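Local structure of hypothetical protein PH1109 (Pyrococcus horikoshii, 2D59) at residues 10-15 / 137-142; 17-22 / 48-53; 39-44 / 82-87; 115-120 / 125-130. The protein is of unknown function but folds as a compact Rossmann-like alpha/beta domain of the CoA-binding family. All blocks are in the same frame, centred on the assembly; numbering follows the deposited sequence.

Interaction 1 (10-15 / 137-142); sequences LTDEDI and HERLLG
Asp12 and Leu140 bring the two backbones closest here, their CA atoms 7.2 Å apart where the first turn of helix 12-21 lies beside the last turns of helix 133-141. Arg139 reaches over to Asp12 end-on, NH1 to OD2 at 3.0 Å and NH2 to OD1 at 3.2 Å, a two-pronged salt bridge with both hydrogen bonds nearly straight. Both oxygens lie close to the guanidinium plane, but the carboxylate is turned, its plane 60° from that of the arginine, so the nitrogens come to it from above. The arginine's CG sits between its own backbone N and carbonyl carbon (chi1 78°), and from there the chain runs extended to NE, carrying the head across to the other helix; NE is held by Glu136, which helps fix the guanidinium. The helix that offers Asp12 begins in a capping box: Thr11 OG1 accepts from Asp14 N at 3.1 Å, and Asp14 OD2 accepts from Thr11 N at 2.8 Å. Beside the salt bridge, Leu140 pushes its two methyls toward helix 12-21. Leu140 CD2 lies against Asp12 CB at 3.6 Å, and Leu140 CD1 presses on Ile15 CG2 at 3.4 Å, tighter than normal van der Waals contact. Farther along helix 12-21, Arg16 NE adds a bond to the carbonyl oxygen of Leu140.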
# COMPACT_ATOMS: atom_id res chain seq x y z
N LEU A 10 -14.02 -2.21 7.67
CA LEU A 10 -14.45 -2.86 6.44
C LEU A 10 -14.65 -4.37 6.64
O LEU A 10 -14.05 -4.98 7.54
CB LEU A 10 -13.43 -2.60 5.33
CG LEU A 10 -13.05 -1.14 5.10
CD1 LEU A 10 -11.96 -1.06 4.04
CD2 LEU A 10 -14.28 -0.34 4.65
N THR A 11 -15.48 -4.97 5.80
CA THR A 11 -15.77 -6.40 5.87
C THR A 11 -14.83 -7.17 4.95
O THR A 11 -14.13 -6.58 4.13
CB THR A 11 -17.21 -6.69 5.41
OG1 THR A 11 -17.33 -6.39 4.02
CG2 THR A 11 -18.20 -5.84 6.19
N ASP A 12 -14.83 -8.50 5.08
CA ASP A 12 -13.97 -9.30 4.21
C ASP A 12 -14.37 -9.07 2.76
O ASP A 12 -13.53 -9.13 1.86
CB ASP A 12 -14.10 -10.79 4.56
CG ASP A 12 -13.32 -11.17 5.80
OD1 ASP A 12 -13.33 -12.36 6.17
OD2 ASP A 12 -12.71 -10.27 6.41
N GLU A 13 -15.65 -8.80 2.54
CA GLU A 13 -16.16 -8.56 1.19
C GLU A 13 -15.58 -7.27 0.63
O GLU A 13 -15.21 -7.20 -0.55
CB GLU A 13 -17.69 -8.45 1.23
CG GLU A 13 -18.37 -9.00 -0.01
CD GLU A 13 -18.39 -10.52 -0.02
OE1 GLU A 13 -17.32 -11.13 0.18
OE2 GLU A 13 -19.47 -11.11 -0.25
N ASP A 14 -15.50 -6.24 1.47
CA ASP A 14 -14.95 -4.95 1.06
C ASP A 14 -13.48 -5.09 0.66
O ASP A 14 -13.05 -4.58 -0.37
CB ASP A 14 -15.04 -3.92 2.19
CG ASP A 14 -16.47 -3.59 2.56
OD1 ASP A 14 -17.31 -3.44 1.65
OD2 ASP A 14 -16.75 -3.45 3.77
N ILE A 15 -12.72 -5.78 1.50
CA ILE A 15 -11.29 -5.97 1.24
C ILE A 15 -11.09 -6.76 -0.03
O ILE A 15 -10.24 -6.43 -0.86
CB ILE A 15 -10.58 -6.68 2.43
CG1 ILE A 15 -10.52 -5.73 3.62
CG2 ILE A 15 -9.16 -7.06 2.06
CD1 ILE A 15 -11.83 -5.13 4.00
N HIS A 137 -4.91 -11.09 0.72
CA HIS A 137 -5.09 -11.73 -0.58
C HIS A 137 -5.11 -13.24 -0.42
O HIS A 137 -5.99 -13.92 -0.95
CB HIS A 137 -3.97 -11.30 -1.53
CG HIS A 137 -4.19 -11.75 -2.94
ND1 HIS A 137 -3.92 -13.04 -3.36
CD2 HIS A 137 -4.66 -11.10 -4.03
CE1 HIS A 137 -4.22 -13.15 -4.64
NE2 HIS A 137 -4.67 -11.99 -5.07
N GLU A 138 -4.14 -13.77 0.32
CA GLU A 138 -4.06 -15.20 0.54
C GLU A 138 -5.32 -15.79 1.17
O GLU A 138 -5.86 -16.79 0.68
CB GLU A 138 -2.87 -15.54 1.44
CG GLU A 138 -1.52 -15.50 0.73
CD GLU A 138 -0.36 -15.78 1.68
OE1 GLU A 138 0.76 -16.00 1.19
OE2 GLU A 138 -0.58 -15.76 2.91
N ARG A 139 -5.80 -15.17 2.24
CA ARG A 139 -6.98 -15.70 2.93
C ARG A 139 -8.32 -15.39 2.27
O ARG A 139 -9.28 -16.14 2.45
CB ARG A 139 -7.00 -15.21 4.39
CG ARG A 139 -7.47 -13.79 4.58
CD ARG A 139 -7.40 -13.38 6.05
NE ARG A 139 -8.00 -12.06 6.25
CZ ARG A 139 -9.31 -11.84 6.33
NH1 ARG A 139 -9.76 -10.60 6.50
NH2 ARG A 139 -10.16 -12.85 6.27
N LEU A 140 -8.40 -14.31 1.51
CA LEU A 140 -9.66 -13.94 0.87
C LEU A 140 -9.80 -14.39 -0.58
O LEU A 140 -10.92 -14.65 -1.05
CB LEU A 140 -9.87 -12.43 0.94
CG LEU A 140 -9.98 -11.85 2.36
CD1 LEU A 140 -9.99 -10.33 2.29
CD2 LEU A 140 -11.24 -12.36 3.03
N LEU A 141 -8.69 -14.49 -1.30
CA LEU A 141 -8.73 -14.88 -2.70
C LEU A 141 -7.89 -16.12 -3.02
O LEU A 141 -7.98 -16.67 -4.12
CB LEU A 141 -8.26 -13.71 -3.57
CG LEU A 141 -9.11 -12.43 -3.51
CD1 LEU A 141 -8.38 -11.28 -4.19
CD2 LEU A 141 -10.45 -12.68 -4.19
N GLY A 142 -7.08 -16.55 -2.06
CA GLY A 142 -6.24 -17.72 -2.26
C GLY A 142 -6.97 -19.03 -2.08
O GLY A 142 -8.16 -19.06 -1.79

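Interaction 2 (17-22 / 48-53); sequences EILTRY and HGYDVY
Tyr50, next to the C-prime glycine of the Schellman motif that ends helix 37-47 in this Rossmann-like fold, pins the C-terminal turn of helix 12-21: Tyr50 OH donates to the carbonyl oxygen of Leu19 at 2.6 Å, a short bond. The glycine is Gly49, with positive phi; Tyr50 stands between it and strand 51-55, and its ring spans the gap from that junction to the end of helix 12-21. The backbones stay well separated, with Tyr22 and Tyr50 nearest at 8.5 Å between CA atoms, and the ring does the reaching. With CG anti to the carbonyl carbon (chi1 -71°), the ring is carried out toward the helix and presents its rim to it. The hydroxyl arrives with a C=O...O angle of 124° and 25° off the carbonyl plane. Along the same rim, Tyr50 CE2 lies 3.5 Å from the carbonyl oxygen of Tyr22, near the plane of the ring. Leu19 also contributes its side chain, CB coming to 3.5 Å from Tyr50 OH. The carbonyl oxygen of Leu19 is gripped twice, by Tyr50 OH and by Lys23 NZ, and the lysine's positive charge would probably polarise that C=O further. Around the contact, Leu19 packs on Trp106 of strand 104-107 and on Met133 and His137 of helix 133-141, while Tyr50 lies on Leu45 of helix 37-47.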
# COMPACT_ATOMS: atom_id res chain seq x y z
N GLU A 17 -13.01 -6.90 -2.52
CA GLU A 17 -13.36 -6.02 -3.64
C GLU A 17 -12.21 -5.07 -3.96
O GLU A 17 -11.87 -4.84 -5.12
CB GLU A 17 -14.62 -5.22 -3.29
CG GLU A 17 -14.95 -4.11 -4.28
CD GLU A 17 -15.37 -4.64 -5.65
OE1 GLU A 17 -15.62 -3.81 -6.54
OE2 GLU A 17 -15.45 -5.87 -5.82
N ILE A 18 -11.59 -4.52 -2.91
CA ILE A 18 -10.47 -3.61 -3.08
C ILE A 18 -9.32 -4.31 -3.79
O ILE A 18 -8.68 -3.74 -4.68
CB ILE A 18 -9.97 -3.10 -1.71
CG1 ILE A 18 -11.00 -2.14 -1.12
CG2 ILE A 18 -8.64 -2.38 -1.87
CD1 ILE A 18 -11.26 -0.92 -1.98
N LEU A 19 -9.04 -5.55 -3.38
CA LEU A 19 -7.96 -6.33 -3.97
C LEU A 19 -8.29 -6.77 -5.39
O LEU A 19 -7.40 -7.09 -6.18
CB LEU A 19 -7.70 -7.58 -3.11
CG LEU A 19 -7.11 -7.37 -1.72
CD1 LEU A 19 -7.12 -8.68 -0.95
CD2 LEU A 19 -5.68 -6.85 -1.84
N THR A 20 -9.57 -6.77 -5.72
CA THR A 20 -10.00 -7.20 -7.04
C THR A 20 -10.07 -6.05 -8.05
O THR A 20 -9.62 -6.18 -9.18
CB THR A 20 -11.37 -7.89 -6.97
OG1 THR A 20 -11.27 -9.04 -6.12
CG2 THR A 20 -11.82 -8.34 -8.35
N ARG A 21 -10.62 -4.93 -7.62
CA ARG A 21 -10.78 -3.78 -8.51
C ARG A 21 -9.55 -2.90 -8.71
O ARG A 21 -9.37 -2.33 -9.78
CB ARG A 21 -11.95 -2.92 -8.03
CG ARG A 21 -13.28 -3.67 -8.04
CD ARG A 21 -13.62 -4.19 -9.43
NE ARG A 21 -14.91 -4.89 -9.46
CZ ARG A 21 -15.17 -6.01 -8.79
NH1 ARG A 21 -14.25 -6.57 -8.03
NH2 ARG A 21 -16.37 -6.58 -8.89
N TYR A 22 -8.70 -2.79 -7.69
CA TYR A 22 -7.51 -1.96 -7.80
C TYR A 22 -6.24 -2.78 -7.96
O TYR A 22 -5.83 -3.51 -7.05
CB TYR A 22 -7.40 -1.05 -6.58
CG TYR A 22 -8.62 -0.17 -6.37
CD1 TYR A 22 -9.02 0.74 -7.35
CD2 TYR A 22 -9.39 -0.27 -5.21
CE1 TYR A 22 -10.15 1.54 -7.17
CE2 TYR A 22 -10.52 0.53 -5.02
CZ TYR A 22 -10.89 1.43 -6.01
OH TYR A 22 -12.01 2.21 -5.83
N HIS A 48 1.23 -12.13 -8.36
CA HIS A 48 -0.21 -12.28 -8.50
C HIS A 48 -0.89 -11.25 -9.40
O HIS A 48 -2.05 -10.88 -9.20
CB HIS A 48 -0.86 -12.32 -7.11
CG HIS A 48 -0.67 -13.64 -6.42
ND1 HIS A 48 0.50 -13.98 -5.77
CD2 HIS A 48 -1.47 -14.73 -6.36
CE1 HIS A 48 0.41 -15.23 -5.34
NE2 HIS A 48 -0.77 -15.70 -5.68
N GLY A 49 -0.14 -10.80 -10.41
CA GLY A 49 -0.67 -9.88 -11.40
C GLY A 49 -0.83 -8.40 -11.12
O GLY A 49 -1.35 -7.68 -11.98
N TYR A 50 -0.41 -7.93 -9.96
CA TYR A 50 -0.55 -6.52 -9.64
C TYR A 50 0.51 -5.66 -10.33
O TYR A 50 1.63 -6.12 -10.60
CB TYR A 50 -0.48 -6.30 -8.13
CG TYR A 50 -1.70 -6.81 -7.40
CD1 TYR A 50 -1.83 -8.16 -7.06
CD2 TYR A 50 -2.75 -5.95 -7.07
CE1 TYR A 50 -2.97 -8.63 -6.41
CE2 TYR A 50 -3.89 -6.41 -6.43
CZ TYR A 50 -3.99 -7.75 -6.10
OH TYR A 50 -5.13 -8.20 -5.47
N ASP A 51 0.14 -4.41 -10.63
CA ASP A 51 1.07 -3.45 -11.23
C ASP A 51 1.62 -2.73 -10.01
O ASP A 51 0.94 -1.89 -9.42
CB ASP A 51 0.33 -2.45 -12.13
CG ASP A 51 -0.02 -3.03 -13.49
OD1 ASP A 51 -0.80 -2.39 -14.23
OD2 ASP A 51 0.49 -4.11 -13.84
N VAL A 52 2.85 -3.06 -9.63
CA VAL A 52 3.45 -2.47 -8.44
C VAL A 52 4.56 -1.47 -8.75
O VAL A 52 5.54 -1.80 -9.42
CB VAL A 52 4.02 -3.57 -7.51
CG1 VAL A 52 4.45 -2.96 -6.18
CG2 VAL A 52 2.97 -4.65 -7.29
N TYR A 53 4.39 -0.25 -8.26
CA TYR A 53 5.34 0.83 -8.44
C TYR A 53 5.93 1.15 -7.07
O TYR A 53 5.32 1.85 -6.27
CB TYR A 53 4.61 2.04 -9.03
CG TYR A 53 3.88 1.71 -10.31
CD1 TYR A 53 4.56 1.68 -11.53
CD2 TYR A 53 2.54 1.34 -10.30
CE1 TYR A 53 3.91 1.29 -12.70
CE2 TYR A 53 1.88 0.95 -11.46
CZ TYR A 53 2.57 0.93 -12.66
OH TYR A 53 1.92 0.54 -13.81

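Interaction 3 (39-44 / 82-87); sequences NIVMKY and DLFVKP
Helix 37-47 packs on one face of the parallel sheet of a Rossmann-like fold, and Val41 is the residue that meets Phe84 and Asp82 at the carboxyl end of the central strand 80-83. Phe84 follows the last strand residue and still bonds through its backbone to Val28 in the neighbouring strand. Its ring points outward from the sheet with CZ leading, and that atom approaches the fork of the valine: CZ is 3.6 Å from Val41 CB and 3.7 Å from Val41 CG2. The first methyl is a little farther, with Val41 CG1 3.9 Å from Phe84 CZ. The helix residue therefore meets the far end of the ring, and it does so obliquely. Phe84 CG lies anti to its carbonyl carbon (chi1 -77°), which swings the ring toward the helix; Leu27 and Gln108 touch it as well. Val41 in turn leans on Cys132, just ahead of helix 133-141, so the valine sits where two helices and the strand ends come together. Asp82, also buried, comes near Val41 CG1. Its OD1 is bonded to Gln108 NE2, which helps satisfy the buried carboxylate; Met133, Ile25 and Leu27 lie against the side chain. The other oxygen faces the valine at plain van der Waals range, Asp82 OD2 to Val41 CG1 being 4.2 Å.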
# COMPACT_ATOMS: atom_id res chain seq x y z
N ASN A 39 9.41 -6.17 1.01
CA ASN A 39 9.89 -6.98 -0.11
C ASN A 39 9.03 -8.23 -0.27
O ASN A 39 8.61 -8.57 -1.37
CB ASN A 39 11.36 -7.36 0.11
CG ASN A 39 11.97 -8.08 -1.08
OD1 ASN A 39 11.78 -9.28 -1.26
ND2 ASN A 39 12.69 -7.34 -1.91
N ILE A 40 8.77 -8.91 0.85
CA ILE A 40 7.95 -10.12 0.84
C ILE A 40 6.60 -9.86 0.18
O ILE A 40 6.17 -10.61 -0.71
CB ILE A 40 7.73 -10.61 2.28
CG1 ILE A 40 9.07 -10.99 2.90
CG2 ILE A 40 6.76 -11.80 2.28
CD1 ILE A 40 8.99 -11.29 4.38
N VAL A 41 5.92 -8.80 0.61
CA VAL A 41 4.61 -8.46 0.07
C VAL A 41 4.68 -8.02 -1.39
O VAL A 41 3.87 -8.43 -2.21
CB VAL A 41 3.94 -7.35 0.92
CG1 VAL A 41 2.59 -6.98 0.31
CG2 VAL A 41 3.75 -7.84 2.35
N MET A 42 5.66 -7.19 -1.73
CA MET A 42 5.76 -6.75 -3.12
C MET A 42 5.99 -7.94 -4.04
O MET A 42 5.38 -8.04 -5.11
CB MET A 42 6.91 -5.75 -3.29
CG MET A 42 7.00 -5.20 -4.70
SD MET A 42 8.16 -3.82 -4.82
CE MET A 42 8.32 -3.66 -6.60
N LYS A 43 6.87 -8.85 -3.64
CA LYS A 43 7.17 -10.02 -4.45
C LYS A 43 5.88 -10.80 -4.71
O LYS A 43 5.61 -11.22 -5.83
CB LYS A 43 8.20 -10.90 -3.75
CG LYS A 43 8.63 -12.12 -4.54
CD LYS A 43 9.69 -12.91 -3.79
CE LYS A 43 10.10 -14.16 -4.54
NZ LYS A 43 11.11 -14.94 -3.78
N TYR A 44 5.09 -10.98 -3.66
CA TYR A 44 3.83 -11.72 -3.75
C TYR A 44 2.86 -11.02 -4.70
O TYR A 44 2.23 -11.66 -5.53
CB TYR A 44 3.22 -11.85 -2.35
CG TYR A 44 1.88 -12.55 -2.32
CD1 TYR A 44 0.70 -11.85 -2.58
CD2 TYR A 44 1.79 -13.92 -2.05
CE1 TYR A 44 -0.54 -12.50 -2.57
CE2 TYR A 44 0.57 -14.57 -2.05
CZ TYR A 44 -0.59 -13.86 -2.31
OH TYR A 44 -1.81 -14.51 -2.32
N ASP A 82 0.13 1.51 -0.59
CA ASP A 82 0.45 0.51 0.42
C ASP A 82 1.64 0.97 1.25
O ASP A 82 2.78 0.96 0.78
CB ASP A 82 0.75 -0.80 -0.31
CG ASP A 82 0.78 -1.99 0.61
OD1 ASP A 82 0.14 -1.95 1.68
OD2 ASP A 82 1.43 -2.99 0.24
N LEU A 83 1.38 1.36 2.50
CA LEU A 83 2.42 1.88 3.39
C LEU A 83 3.16 0.91 4.30
O LEU A 83 2.56 0.18 5.08
CB LEU A 83 1.83 2.99 4.26
CG LEU A 83 1.13 4.17 3.58
CD1 LEU A 83 0.34 4.94 4.62
CD2 LEU A 83 2.16 5.06 2.89
N PHE A 84 4.49 0.96 4.23
CA PHE A 84 5.34 0.12 5.06
C PHE A 84 6.23 0.96 5.97
O PHE A 84 7.08 0.43 6.68
CB PHE A 84 6.20 -0.80 4.19
CG PHE A 84 5.45 -1.96 3.61
CD1 PHE A 84 5.32 -3.15 4.34
CD2 PHE A 84 4.86 -1.88 2.36
CE1 PHE A 84 4.61 -4.23 3.82
CE2 PHE A 84 4.14 -2.95 1.83
CZ PHE A 84 4.02 -4.13 2.56
N VAL A 85 6.02 2.28 5.96
CA VAL A 85 6.83 3.18 6.78
C VAL A 85 6.25 3.48 8.17
O VAL A 85 5.07 3.24 8.43
CB VAL A 85 7.07 4.52 6.05
CG1 VAL A 85 7.83 4.27 4.76
CG2 VAL A 85 5.75 5.22 5.76
N LYS A 86 7.09 4.02 9.04
CA LYS A 86 6.71 4.35 10.41
C LYS A 86 5.55 5.34 10.43
O LYS A 86 5.42 6.18 9.55
CB LYS A 86 7.90 4.95 11.17
CG LYS A 86 9.24 4.33 10.80
CD LYS A 86 9.21 2.81 10.92
CE LYS A 86 10.41 2.19 10.22
NZ LYS A 86 10.46 2.58 8.77
N PRO A 87 4.68 5.24 11.45
CA PRO A 87 3.52 6.13 11.58
C PRO A 87 3.83 7.61 11.36
O PRO A 87 3.10 8.30 10.65
CB PRO A 87 3.05 5.85 13.01
CG PRO A 87 3.35 4.40 13.17
CD PRO A 87 4.74 4.30 12.58

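Interaction 4 (115-120 / 125-130); sequences EASKKA and LIIVAN
The flat group at work between Ala120 and Leu125 is a peptide carbonyl: Leu125 N donates to Ala120 O at 3.0 Å, reaching it 29° off the carbonyl plane with a C=O...N angle of 148°. Leu125 CB also lies close, 3.1 Å from Ala120 O. The contact lies in the beta-alpha-beta unit of strand 104-107, helix 114-122 and strand 126-129, at the turn where the helix hands over to the last strand of the Rossmann-like sheet, and the bond draws the strand's entry up to the helix. Beside it the side chains touch lightly, Ala120 CB to Leu125 CB at 4.1 Å. The backbones come nearest at this point, 5.3 Å between the CA atoms of Ala120 and Leu125. From Leu125 into the strand the side chains alternate: Leu125 and Ile127 turn to helix 114-122, while Ile126 turns the other way and reaches Val104. Ala120 and Leu125 also meet helix 87-100, at Val94 and Ile98, so helix 87-100 also packs on this turn. Farther along the strand, Ile127 brings its end methyl against the helix. CG1 lies anti to the carbonyl carbon, and the extended chi2 of 171° sends CD1 on toward Ser117. Ser117 OG has its hydrogen bond with Tyr112 OH, and the isoleucine methyl packs against it. The approach there is close, Ile127 CD1 standing 3.1 Å from Ser117 OG and 3.2 Å from Ser117 O.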
# COMPACT_ATOMS: atom_id res chain seq x y z
N GLU A 115 -3.74 10.83 12.59
CA GLU A 115 -3.76 12.13 11.93
C GLU A 115 -3.66 11.98 10.42
O GLU A 115 -4.41 12.61 9.67
CB GLU A 115 -2.61 13.00 12.46
CG GLU A 115 -2.76 13.39 13.92
CD GLU A 115 -3.83 14.44 14.14
OE1 GLU A 115 -3.60 15.61 13.79
OE2 GLU A 115 -4.91 14.09 14.65
N ALA A 116 -2.74 11.13 9.96
CA ALA A 116 -2.56 10.89 8.54
C ALA A 116 -3.81 10.23 7.95
O ALA A 116 -4.24 10.56 6.85
CB ALA A 116 -1.34 10.01 8.31
N SER A 117 -4.38 9.29 8.70
CA SER A 117 -5.57 8.58 8.26
C SER A 117 -6.76 9.54 8.16
O SER A 117 -7.56 9.46 7.23
CB SER A 117 -5.91 7.46 9.24
OG SER A 117 -7.10 6.79 8.86
N LYS A 118 -6.86 10.45 9.13
CA LYS A 118 -7.96 11.41 9.14
C LYS A 118 -7.93 12.29 7.90
O LYS A 118 -8.95 12.51 7.26
CB LYS A 118 -7.87 12.28 10.40
CG LYS A 118 -8.99 13.30 10.52
CD LYS A 118 -8.88 14.08 11.81
CE LYS A 118 -10.00 15.10 11.95
NZ LYS A 118 -9.93 15.85 13.24
N LYS A 119 -6.74 12.79 7.55
CA LYS A 119 -6.61 13.64 6.38
C LYS A 119 -7.01 12.85 5.13
O LYS A 119 -7.72 13.36 4.27
CB LYS A 119 -5.17 14.14 6.25
CG LYS A 119 -4.94 15.09 5.08
CD LYS A 119 -3.55 15.69 5.11
CE LYS A 119 -3.35 16.57 6.34
NZ LYS A 119 -1.99 17.17 6.39
N ALA A 120 -6.56 11.61 5.05
CA ALA A 120 -6.89 10.76 3.92
C ALA A 120 -8.40 10.57 3.82
O ALA A 120 -8.98 10.65 2.74
CB ALA A 120 -6.20 9.41 4.06
N LEU A 125 -10.52 9.30 0.59
CA LEU A 125 -9.75 8.07 0.42
C LEU A 125 -10.28 6.95 1.31
O LEU A 125 -10.59 7.17 2.48
CB LEU A 125 -8.28 8.31 0.76
CG LEU A 125 -7.44 9.10 -0.25
CD1 LEU A 125 -7.16 8.22 -1.45
CD2 LEU A 125 -8.16 10.37 -0.65
N ILE A 126 -10.39 5.76 0.75
CA ILE A 126 -10.84 4.60 1.50
C ILE A 126 -9.66 4.18 2.37
O ILE A 126 -8.52 4.22 1.91
CB ILE A 126 -11.20 3.44 0.56
CG1 ILE A 126 -12.33 3.86 -0.38
CG2 ILE A 126 -11.61 2.23 1.37
CD1 ILE A 126 -12.64 2.84 -1.44
N ILE A 127 -9.93 3.79 3.61
CA ILE A 127 -8.86 3.41 4.52
C ILE A 127 -8.87 1.94 4.94
O ILE A 127 -9.87 1.43 5.44
CB ILE A 127 -8.91 4.28 5.79
CG1 ILE A 127 -8.83 5.76 5.40
CG2 ILE A 127 -7.76 3.93 6.74
CD1 ILE A 127 -9.09 6.71 6.53
N VAL A 128 -7.75 1.27 4.70
CA VAL A 128 -7.58 -0.11 5.12
C VAL A 128 -6.46 0.04 6.14
O VAL A 128 -5.46 0.71 5.86
CB VAL A 128 -7.13 -1.03 3.96
CG1 VAL A 128 -6.88 -2.44 4.48
CG2 VAL A 128 -8.19 -1.05 2.87
N ALA A 129 -6.63 -0.53 7.32
CA ALA A 129 -5.61 -0.36 8.34
C ALA A 129 -5.33 -1.57 9.21
O ALA A 129 -6.25 -2.28 9.65
CB ALA A 129 -5.95 0.84 9.22
N ASN A 130 -4.05 -1.78 9.46
CA ASN A 130 -3.55 -2.88 10.26
C ASN A 130 -3.91 -4.24 9.66
O ASN A 130 -4.45 -5.12 10.33
CB ASN A 130 -4.06 -2.78 11.70
CG ASN A 130 -3.08 -3.36 12.69
OD1 ASN A 130 -1.88 -3.07 12.63
ND2 ASN A 130 -3.57 -4.18 13.62

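How the interactions relate
From the N terminus, interaction 1 opens first and closes last, bringing helix 133-141 back beside helix 12-21; the other three nest inside its loop. Interaction 2 opens on the same first helix and closes at the start of strand 51-55. Before it closes, interaction 3 has opened on helix 37-47, so these two cross along the chain, and interaction 3 closes at the end of strand 80-83. Interaction 4 follows in series, a short loop within the last beta-alpha-beta unit. His137 joins the first three, packing on Tyr50 and His48 and probably hydrogen-bonding to Tyr44 OH, while Leu10 touches strand 126-129 of interaction 4.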